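PDB 2PFE: alkaline serine protease from Thermobifida fusca, which probably cleaves proteins as a chymotrypsin-like (S1 family) serine endopeptidase, of which this chain is the protease domain. Local coordinates for residues S95-S100 with Q149-T154; Q89-G94 with W144-Q149; T72-R77 with T82-G87. One frame throughout, in Å; residues are numbered along the deposited sequence.

Interaction 1: residues S95-S100 with Q149-T154; sequences SSVCRS and QAQGVT. With AES (4-(2-aminoethyl)benzenesulfonyl fluoride), chain D.
Arg99 and Thr154 meet obliquely inside the C-terminal beta-barrel, over strand 143-146, which lies between their two strands; NE is 4.0 Å from OG1, and one water does the joining. Arg99 NE gives its N-H to this water at 2.9 Å, the water sitting in the plane of the guanidinium at its edge. Thr154 OG1 also donates to it, at 2.8 Å, and the water spends a proton of its own on Ser100 O, again at 2.8 Å. It is thus gripped by three protein atoms. Arg99 CG lies between the backbone N and carbonyl carbon (chi1 51°), and bends at chi2 and chi3 turn NE back to the water. Further along the same two strands the touch is apolar: Val97 CG2 comes against Gln151 CG at 4.1 Å.

The second shell fixes these groups. Trp144 NE1 binds Thr154 OG1, while the far end of Arg99 meets Cys134 O and Thr104 OG1 through NH1 and pairs through NH2 with Asp139. Gln151 curls back on its own strand, NE2 reaching Gln149 O at 3.0 Å from above the carbonyl plane; its amide also takes Ala91 N on OE1 and gives to Gln89 O from NE2. A leucine in place of Gln151 would remove the amide and probably leave Ala91 N without its acceptor and Gln89 O and Gln149 O without that donor.

Thr154 turns CG2, its methyl, toward the sulfonyl oxygens of the bound inhibitor, close to the predicted catalytic Ser140 and His35. The buried positive charge is probably balanced by Asp139, with Cys134 O, Thr104 OG1 and the water as further partners, a network likely to steady the pocket wall at Thr154 and the Asp139 that stands next to Ser140.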
loop_
_atom_site.group_PDB
_atom_site.type_symbol
_atom_site.label_atom_id
_atom_site.label_comp_id
_atom_site.label_asym_id
_atom_site.label_seq_id
_atom_site.Cartn_x
_atom_site.Cartn_y
_atom_site.Cartn_z
ATOM N N SER A 95 -5.567 17.462 -3.516
ATOM C CA SER A 95 -6.584 16.815 -2.691
ATOM C C SER A 95 -6.020 16.377 -1.338
ATOM O O SER A 95 -4.835 16.043 -1.236
ATOM C CB SER A 95 -7.115 15.571 -3.403
ATOM O OG SER A 95 -8.148 14.955 -2.637
ATOM N N SER A 96 -6.867 16.333 -0.319
ATOM C CA SER A 96 -6.498 15.646 0.912
ATOM C C SER A 96 -6.370 14.156 0.633
ATOM O O SER A 96 -6.996 13.609 -0.294
ATOM C CB SER A 96 -7.579 15.879 1.972
ATOM O OG SER A 96 -8.823 15.400 1.506
ATOM N N VAL A 97 -5.580 13.485 1.462
ATOM C CA VAL A 97 -5.415 12.056 1.349
ATOM C C VAL A 97 -4.944 11.556 2.714
ATOM O O VAL A 97 -4.307 12.300 3.475
ATOM C CB VAL A 97 -4.416 11.716 0.210
ATOM C CG1 VAL A 97 -2.995 12.188 0.554
ATOM C CG2 VAL A 97 -4.437 10.235 -0.158
ATOM N N CYS A 98 -5.284 10.313 3.041
ATOM C CA CYS A 98 -4.797 9.693 4.272
ATOM C C CYS A 98 -4.221 8.333 3.969
ATOM O O CYS A 98 -4.639 7.677 3.009
ATOM C CB CYS A 98 -5.923 9.519 5.283
ATOM S SG CYS A 98 -6.753 11.060 5.808
ATOM N N ARG A 99 -3.250 7.927 4.782
ATOM C CA ARG A 99 -2.650 6.599 4.708
ATOM C C ARG A 99 -2.791 5.854 6.026
ATOM O O ARG A 99 -2.917 6.456 7.104
ATOM C CB ARG A 99 -1.165 6.668 4.310
ATOM C CG ARG A 99 -0.289 7.639 5.121
ATOM C CD ARG A 99 1.157 7.134 5.247
ATOM N NE ARG A 99 1.173 5.918 6.044
ATOM C CZ ARG A 99 1.291 5.909 7.372
ATOM N NH1 ARG A 99 1.511 7.034 8.043
ATOM N NH2 ARG A 99 1.203 4.766 8.041
ATOM N N SER A 100 -2.796 4.529 5.910
ATOM C CA SER A 100 -2.850 3.631 7.054
ATOM C C SER A 100 -1.655 2.698 7.050
ATOM O O SER A 100 -1.304 2.154 6.023
ATOM C CB SER A 100 -4.143 2.812 7.015
ATOM O OG SER A 100 -4.264 1.942 8.136
ATOM N N GLN A 149 -12.110 6.251 -1.801
ATOM C CA GLN A 149 -11.424 5.932 -3.055
ATOM C C GLN A 149 -9.938 5.623 -2.856
ATOM O O GLN A 149 -9.160 6.476 -2.388
ATOM C CB GLN A 149 -11.600 7.062 -4.082
ATOM C CG GLN A 149 -13.083 7.374 -4.399
ATOM C CD GLN A 149 -13.824 6.236 -5.103
ATOM O OE1 GLN A 149 -13.241 5.459 -5.852
ATOM N NE2 GLN A 149 -15.133 6.152 -4.870
ATOM N N ALA A 150 -9.553 4.392 -3.207
ATOM C CA ALA A 150 -8.166 3.931 -3.137
ATOM C C ALA A 150 -7.284 4.781 -4.046
ATOM O O ALA A 150 -7.643 5.039 -5.201
ATOM C CB ALA A 150 -8.089 2.465 -3.562
ATOM N N GLN A 151 -6.136 5.210 -3.523
ATOM C CA GLN A 151 -5.173 6.059 -4.245
ATOM C C GLN A 151 -3.847 5.392 -4.558
ATOM O O GLN A 151 -3.281 5.669 -5.619
ATOM C CB GLN A 151 -4.887 7.363 -3.476
ATOM C CG GLN A 151 -6.128 8.232 -3.252
ATOM C CD GLN A 151 -6.848 8.571 -4.535
ATOM O OE1 GLN A 151 -6.219 9.044 -5.478
ATOM N NE2 GLN A 151 -8.167 8.326 -4.588
ATOM N N GLY A 152 -3.331 4.568 -3.634
ATOM C CA GLY A 152 -1.977 4.062 -3.787
ATOM C C GLY A 152 -1.536 3.270 -2.592
ATOM O O GLY A 152 -2.322 3.065 -1.663
ATOM N N VAL A 153 -0.284 2.834 -2.652
ATOM C CA VAL A 153 0.359 2.136 -1.563
ATOM C C VAL A 153 1.661 2.850 -1.201
ATOM O O VAL A 153 2.349 3.391 -2.071
ATOM C CB VAL A 153 0.616 0.641 -1.907
ATOM C CG1 VAL A 153 -0.714 -0.103 -2.095
ATOM C CG2 VAL A 153 1.447 0.506 -3.152
ATOM N N THR A 154 2.010 2.829 0.084
ATOM C CA THR A 154 3.163 3.591 0.545
ATOM C C THR A 154 4.474 3.040 -0.016
ATOM O O THR A 154 4.806 1.852 0.155
ATOM C CB THR A 154 3.239 3.602 2.072
ATOM O OG1 THR A 154 1.995 4.108 2.583
ATOM C CG2 THR A 154 4.396 4.503 2.552
HETATM C C3 AES D . 10.615 4.714 5.904
HETATM C C2 AES D . 9.906 3.713 5.232
HETATM C C1 AES D . 8.683 4.024 4.637
HETATM S S AES D . 7.689 2.836 3.793
HETATM O O1S AES D . 7.530 3.112 2.328
HETATM O O2S AES D . 6.151 3.261 4.596
HETATM C C6 AES D . 8.161 5.313 4.743
HETATM C C5 AES D . 8.869 6.308 5.407
HETATM C C4 AES D . 10.094 6.017 5.998
HETATM C C7 AES D . 10.808 7.158 6.710
HETATM C C8 AES D . 12.312 6.927 6.842
HETATM N N8 AES D . 13.023 8.191 6.864
HETATM O O HOH W 1 1.090 3.236 5.061
#

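Interaction 2: residues Q89-G94 with W144-Q149; sequences QEAATG and WLTGSQ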
loop_
_atom_site.group_PDB
_atom_site.type_symbol
_atom_site.label_atom_id
_atom_site.label_comp_id
_atom_site.label_asym_id
_atom_site.label_seq_id
_atom_site.Cartn_x
_atom_site.Cartn_y
_atom_site.Cartn_z
ATOM N N GLN A 89 -11.135 5.700 -7.827
ATOM C CA GLN A 89 -11.176 6.965 -8.559
ATOM C C GLN A 89 -10.044 7.866 -8.063
ATOM O O GLN A 89 -9.999 8.239 -6.882
ATOM C CB GLN A 89 -12.528 7.654 -8.368
ATOM C CG GLN A 89 -12.604 9.034 -9.002
ATOM C CD GLN A 89 -13.842 9.810 -8.571
ATOM O OE1 GLN A 89 -14.696 10.136 -9.395
ATOM N NE2 GLN A 89 -13.946 10.106 -7.276
ATOM N N GLU A 90 -9.149 8.210 -8.987
ATOM C CA GLU A 90 -7.937 8.986 -8.697
ATOM C C GLU A 90 -8.286 10.400 -8.246
ATOM O O GLU A 90 -9.076 11.087 -8.878
ATOM C CB GLU A 90 -7.026 9.011 -9.926
ATOM C CG GLU A 90 -5.677 9.675 -9.721
ATOM C CD GLU A 90 -4.908 9.806 -11.022
ATOM O OE1 GLU A 90 -5.252 9.101 -12.002
ATOM O OE2 GLU A 90 -3.984 10.638 -11.074
ATOM N N ALA A 91 -7.704 10.805 -7.126
ATOM C CA ALA A 91 -7.867 12.151 -6.613
ATOM C C ALA A 91 -6.953 13.110 -7.363
ATOM O O ALA A 91 -5.904 12.716 -7.860
ATOM C CB ALA A 91 -7.525 12.171 -5.140
ATOM N N ALA A 92 -7.353 14.376 -7.422
ATOM C CA ALA A 92 -6.575 15.419 -8.058
ATOM C C ALA A 92 -5.408 15.889 -7.203
ATOM O O ALA A 92 -5.422 15.772 -5.966
ATOM C CB ALA A 92 -7.465 16.593 -8.392
ATOM N N THR A 93 -4.399 16.433 -7.882
ATOM C CA THR A 93 -3.334 17.141 -7.200
ATOM C C THR A 93 -3.964 18.232 -6.343
ATOM O O THR A 93 -4.908 18.921 -6.768
ATOM C CB THR A 93 -2.347 17.714 -8.220
ATOM O OG1 THR A 93 -1.745 16.624 -8.937
ATOM C CG2 THR A 93 -1.237 18.514 -7.532
ATOM N N GLY A 94 -3.493 18.330 -5.106
ATOM C CA GLY A 94 -4.040 19.267 -4.139
ATOM C C GLY A 94 -5.072 18.659 -3.196
ATOM O O GLY A 94 -5.448 19.280 -2.196
ATOM N N TRP A 144 -3.611 4.196 0.722
ATOM C CA TRP A 144 -3.927 5.625 0.706
ATOM C C TRP A 144 -5.346 5.765 0.213
ATOM O O TRP A 144 -5.719 5.126 -0.784
ATOM C CB TRP A 144 -2.983 6.371 -0.254
ATOM C CG TRP A 144 -1.580 6.380 0.249
ATOM C CD1 TRP A 144 -0.733 5.317 0.304
ATOM C CD2 TRP A 144 -0.854 7.503 0.814
ATOM N NE1 TRP A 144 0.468 5.688 0.873
ATOM C CE2 TRP A 144 0.421 7.019 1.196
ATOM C CE3 TRP A 144 -1.172 8.853 1.055
ATOM C CZ2 TRP A 144 1.403 7.835 1.761
ATOM C CZ3 TRP A 144 -0.199 9.670 1.660
ATOM C CH2 TRP A 144 1.080 9.149 1.995
ATOM N N LEU A 145 -6.119 6.585 0.913
ATOM C CA LEU A 145 -7.524 6.844 0.600
ATOM C C LEU A 145 -7.811 8.329 0.536
ATOM O O LEU A 145 -7.312 9.127 1.362
ATOM C CB LEU A 145 -8.452 6.222 1.659
ATOM C CG LEU A 145 -8.581 4.702 1.713
ATOM C CD1 LEU A 145 -9.231 4.313 3.038
ATOM C CD2 LEU A 145 -9.359 4.186 0.531
ATOM N N THR A 146 -8.588 8.707 -0.465
ATOM C CA THR A 146 -9.261 9.994 -0.438
ATOM C C THR A 146 -10.732 9.641 -0.325
ATOM O O THR A 146 -11.335 9.129 -1.281
ATOM C CB THR A 146 -8.963 10.835 -1.688
ATOM O OG1 THR A 146 -7.550 11.086 -1.742
ATOM C CG2 THR A 146 -9.720 12.166 -1.620
ATOM N N GLY A 147 -11.308 9.893 0.850
ATOM C CA GLY A 147 -12.654 9.383 1.164
ATOM C C GLY A 147 -12.664 7.866 1.078
ATOM O O GLY A 147 -11.837 7.201 1.706
ATOM N N SER A 148 -13.573 7.315 0.273
ATOM C CA SER A 148 -13.639 5.860 0.072
ATOM C C SER A 148 -12.893 5.366 -1.189
ATOM O O SER A 148 -13.006 4.195 -1.590
ATOM C CB SER A 148 -15.098 5.426 0.018
ATOM O OG SER A 148 -15.709 6.036 -1.099
ATOM N N GLN A 149 -12.110 6.251 -1.801
ATOM C CA GLN A 149 -11.424 5.932 -3.055
ATOM C C GLN A 149 -9.938 5.623 -2.856
ATOM O O GLN A 149 -9.160 6.476 -2.388
ATOM C CB GLN A 149 -11.600 7.062 -4.082
ATOM C CG GLN A 149 -13.083 7.374 -4.399
ATOM C CD GLN A 149 -13.824 6.236 -5.103
ATOM O OE1 GLN A 149 -13.241 5.459 -5.852
ATOM N NE2 GLN A 149 -15.133 6.152 -4.870
#
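The side chain of Gln149 leans on the backbone of Gln89, and every one of its first atoms finds something there. CB rests 3.4 Å from Gln89 O. CG, the next carbon, comes to 4.0 Å from Gln89 CB, with the amide nitrogen of Gln89, NE2, not much farther off. The chain then bends (chi2 -66°), which carries CD over Gln89 CB at 3.8 Å and swings OE1 round to the backbone. At the tip OE1 accepts the N-H of Gln89 N at 2.9 Å in a nearly straight bond, 165° at the hydrogen, with the donor tilted from the carbonyl plane by 26°. The other end of the amide lies beside Thr86. Gln89 runs extended; the two glutamines cross with their amide planes steeply inclined, and Gln89 CB lies against CG and CD of Gln149.

A second, smaller touch lies two residues on: Ala91 CB sets its methyl against Thr146, 3.6 Å from OG1, and close to CB as well. That hydroxyl has its polar partner in Ser96 O.

Thr146 and Gln149 are the two ends of a type II' beta turn. Gly147 occupies the position where positive phi suits glycine, and Thr146 N to Gln149 O and Gln149 N to Thr146 O, each 3.0 Å, close the hairpin tightly. The irregular run 89-94 is thus pinned at the protein surface to a turn closed by two backbone hydrogen bonds, through one hydrogen bond to a side-chain amide and one methyl contact, and the side-chain OE1 of Gln149 takes up the backbone N-H of Gln89 in a run that forms no strand.

Interaction 3: residues T72-R77 with T82-G87; sequences TPLVNR and TVTVTG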
loop_
_atom_site.group_PDB
_atom_site.type_symbol
_atom_site.label_atom_id
_atom_site.label_comp_id
_atom_site.label_asym_id
_atom_site.label_seq_id
_atom_site.Cartn_x
_atom_site.Cartn_y
_atom_site.Cartn_z
ATOM N N THR A 72 -11.164 -8.509 2.482
ATOM C CA THR A 72 -12.220 -7.569 2.833
ATOM C C THR A 72 -11.990 -6.262 2.062
ATOM O O THR A 72 -10.854 -5.965 1.648
ATOM C CB THR A 72 -12.256 -7.251 4.365
ATOM O OG1 THR A 72 -11.218 -6.315 4.691
ATOM C CG2 THR A 72 -12.139 -8.528 5.230
ATOM N N PRO A 73 -13.055 -5.468 1.863
ATOM C CA PRO A 73 -12.841 -4.139 1.292
ATOM C C PRO A 73 -12.504 -3.094 2.358
ATOM O O PRO A 73 -12.895 -1.929 2.233
ATOM C CB PRO A 73 -14.195 -3.829 0.676
ATOM C CG PRO A 73 -15.165 -4.479 1.599
ATOM C CD PRO A 73 -14.492 -5.753 2.075
ATOM N N LEU A 74 -11.778 -3.505 3.399
ATOM C CA LEU A 74 -11.609 -2.657 4.571
ATOM C C LEU A 74 -10.196 -2.120 4.710
ATOM O O LEU A 74 -9.224 -2.776 4.304
ATOM C CB LEU A 74 -11.947 -3.435 5.827
ATOM C CG LEU A 74 -13.411 -3.865 5.921
ATOM C CD1 LEU A 74 -13.626 -4.711 7.159
ATOM C CD2 LEU A 74 -14.343 -2.642 5.889
ATOM N N VAL A 75 -10.107 -0.921 5.284
ATOM C CA VAL A 75 -8.833 -0.331 5.713
ATOM C C VAL A 75 -8.946 0.040 7.193
ATOM O O VAL A 75 -9.991 0.520 7.640
ATOM C CB VAL A 75 -8.470 0.913 4.854
ATOM C CG1 VAL A 75 -7.329 1.717 5.501
ATOM C CG2 VAL A 75 -8.100 0.492 3.412
ATOM N N ASN A 76 -7.875 -0.205 7.946
ATOM C CA ASN A 76 -7.847 0.113 9.372
ATOM C C ASN A 76 -7.715 1.625 9.576
ATOM O O ASN A 76 -6.797 2.267 9.031
ATOM C CB ASN A 76 -6.702 -0.650 10.037
ATOM C CG ASN A 76 -6.796 -0.665 11.549
ATOM O OD1 ASN A 76 -7.468 0.170 12.160
ATOM N ND2 ASN A 76 -6.086 -1.600 12.163
ATOM N N ARG A 77 -8.658 2.180 10.337
ATOM C CA ARG A 77 -8.714 3.608 10.596
ATOM C C ARG A 77 -7.886 3.975 11.830
ATOM O O ARG A 77 -7.604 5.146 12.077
ATOM C CB ARG A 77 -10.191 4.026 10.712
ATOM C CG ARG A 77 -10.483 5.458 11.120
ATOM C CD ARG A 77 -9.866 6.449 10.134
ATOM N NE ARG A 77 -10.234 7.831 10.443
ATOM C CZ ARG A 77 -9.663 8.587 11.377
ATOM N NH1 ARG A 77 -8.687 8.111 12.141
ATOM N NH2 ARG A 77 -10.092 9.830 11.567
ATOM N N THR A 82 -12.862 0.990 11.019
ATOM C CA THR A 82 -12.431 0.827 9.628
ATOM C C THR A 82 -13.056 1.835 8.660
ATOM O O THR A 82 -14.039 2.510 8.987
ATOM C CB THR A 82 -12.783 -0.581 9.109
ATOM O OG1 THR A 82 -14.194 -0.810 9.271
ATOM C CG2 THR A 82 -11.986 -1.646 9.858
ATOM N N VAL A 83 -12.446 1.930 7.471
ATOM C CA VAL A 83 -13.018 2.632 6.305
ATOM C C VAL A 83 -13.269 1.613 5.182
ATOM O O VAL A 83 -12.435 0.731 4.926
ATOM C CB VAL A 83 -12.096 3.780 5.775
ATOM C CG1 VAL A 83 -12.815 4.596 4.705
ATOM C CG2 VAL A 83 -11.630 4.692 6.902
ATOM N N THR A 84 -14.416 1.727 4.515
ATOM C CA THR A 84 -14.744 0.831 3.407
ATOM C C THR A 84 -14.296 1.432 2.081
ATOM O O THR A 84 -14.616 2.587 1.776
ATOM C CB THR A 84 -16.244 0.514 3.357
ATOM O OG1 THR A 84 -16.616 -0.117 4.587
ATOM C CG2 THR A 84 -16.567 -0.436 2.189
ATOM N N VAL A 85 -13.532 0.645 1.324
ATOM C CA VAL A 85 -13.049 1.016 -0.016
ATOM C C VAL A 85 -14.157 0.715 -1.025
ATOM O O VAL A 85 -14.650 -0.415 -1.093
ATOM C CB VAL A 85 -11.780 0.216 -0.383
ATOM C CG1 VAL A 85 -11.276 0.601 -1.762
ATOM C CG2 VAL A 85 -10.680 0.449 0.648
ATOM N N THR A 86 -14.579 1.727 -1.777
ATOM C CA THR A 86 -15.662 1.528 -2.751
ATOM C C THR A 86 -15.198 1.616 -4.220
ATOM O O THR A 86 -15.973 1.378 -5.139
ATOM C CB THR A 86 -16.804 2.531 -2.548
ATOM O OG1 THR A 86 -16.310 3.849 -2.765
ATOM C CG2 THR A 86 -17.396 2.442 -1.150
ATOM N N GLY A 87 -13.938 1.975 -4.437
ATOM C CA GLY A 87 -13.425 2.157 -5.788
ATOM C C GLY A 87 -12.016 2.723 -5.743
ATOM O O GLY A 87 -11.422 2.839 -4.658
#
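Val75 and Val85 meet because both turn CG2 the same way: CG1 stands opposite the backbone N (chi1 167° in Val75), which leaves CG2 beside that nitrogen and pointing across, and the two methyls pack at 3.8 Å. Arg77 has to bend at chi2 (59°) to bring CD against Val83 CG2 at 4.1 Å before its guanidinium leaves for Trp106, with which it makes a cation-pi contact.

The backbones form a short antiparallel hairpin, their axes 4.6 Å apart and inclined at 150°. Val75 and Val83 are its hydrogen-bonded pair: Val75 N gives to Val83 O at 2.9 Å, and Val83 N returns the bond to Val75 O at 2.8 Å. Leu74 with Thr84 and Asn76 with Thr82 are non-hydrogen-bonded pairs to either side. Beyond the paired strands the chain turns at Pro73, yet Pro73 O still accepts Val85 N at 2.8 Å. Thr72 helps hold this corner as an ST turn, its OG1 taking the N-H of Leu74. On the face that carries Leu74 and Thr84, Leu74 reaches over with CD2 alone, coming to 3.6 Å from Thr84 OG1 and touching the hydroxyl of Thr82 as well.

The face of Val75 and Val83 turns inward instead, against Leu145 of strand 143-146 and Trp106 of strand 105-113, with Val85 reaching Leu145 too. In the chain the hairpin follows strands 60-65 and 70-72 and precedes strand 96-101, the first of the C-terminal barrel, consistent with the domain bridge of alpha-lytic protease relatives. Gly5, of strand 2-5, bonds to the backbones of Leu74 and Asn76 along the edge of strand 74-76 that faces away from strand 82-84.

In the fold
From the N terminus, interaction 3 comes first and closes the smallest loop, a hairpin complete before the chain enters the other two contacts. Residues 89-94 and 95-100 then run on without a break, and their partners, 144-149 and 149-154, follow in the same order, so interactions 1 and 2 cross and share Gln149. Together they close some fifty residues of the C-terminal barrel, interaction 1 across its interior and interaction 2 at the turn between strands 143-146 and 149-157. The hairpin is tied in as well: Asn76 O meets Ser100 OG, Gly87 O meets Ala150 N, and Thr86 OG1 meets Ser148 OG, linking the inter-barrel connection to the second barrel.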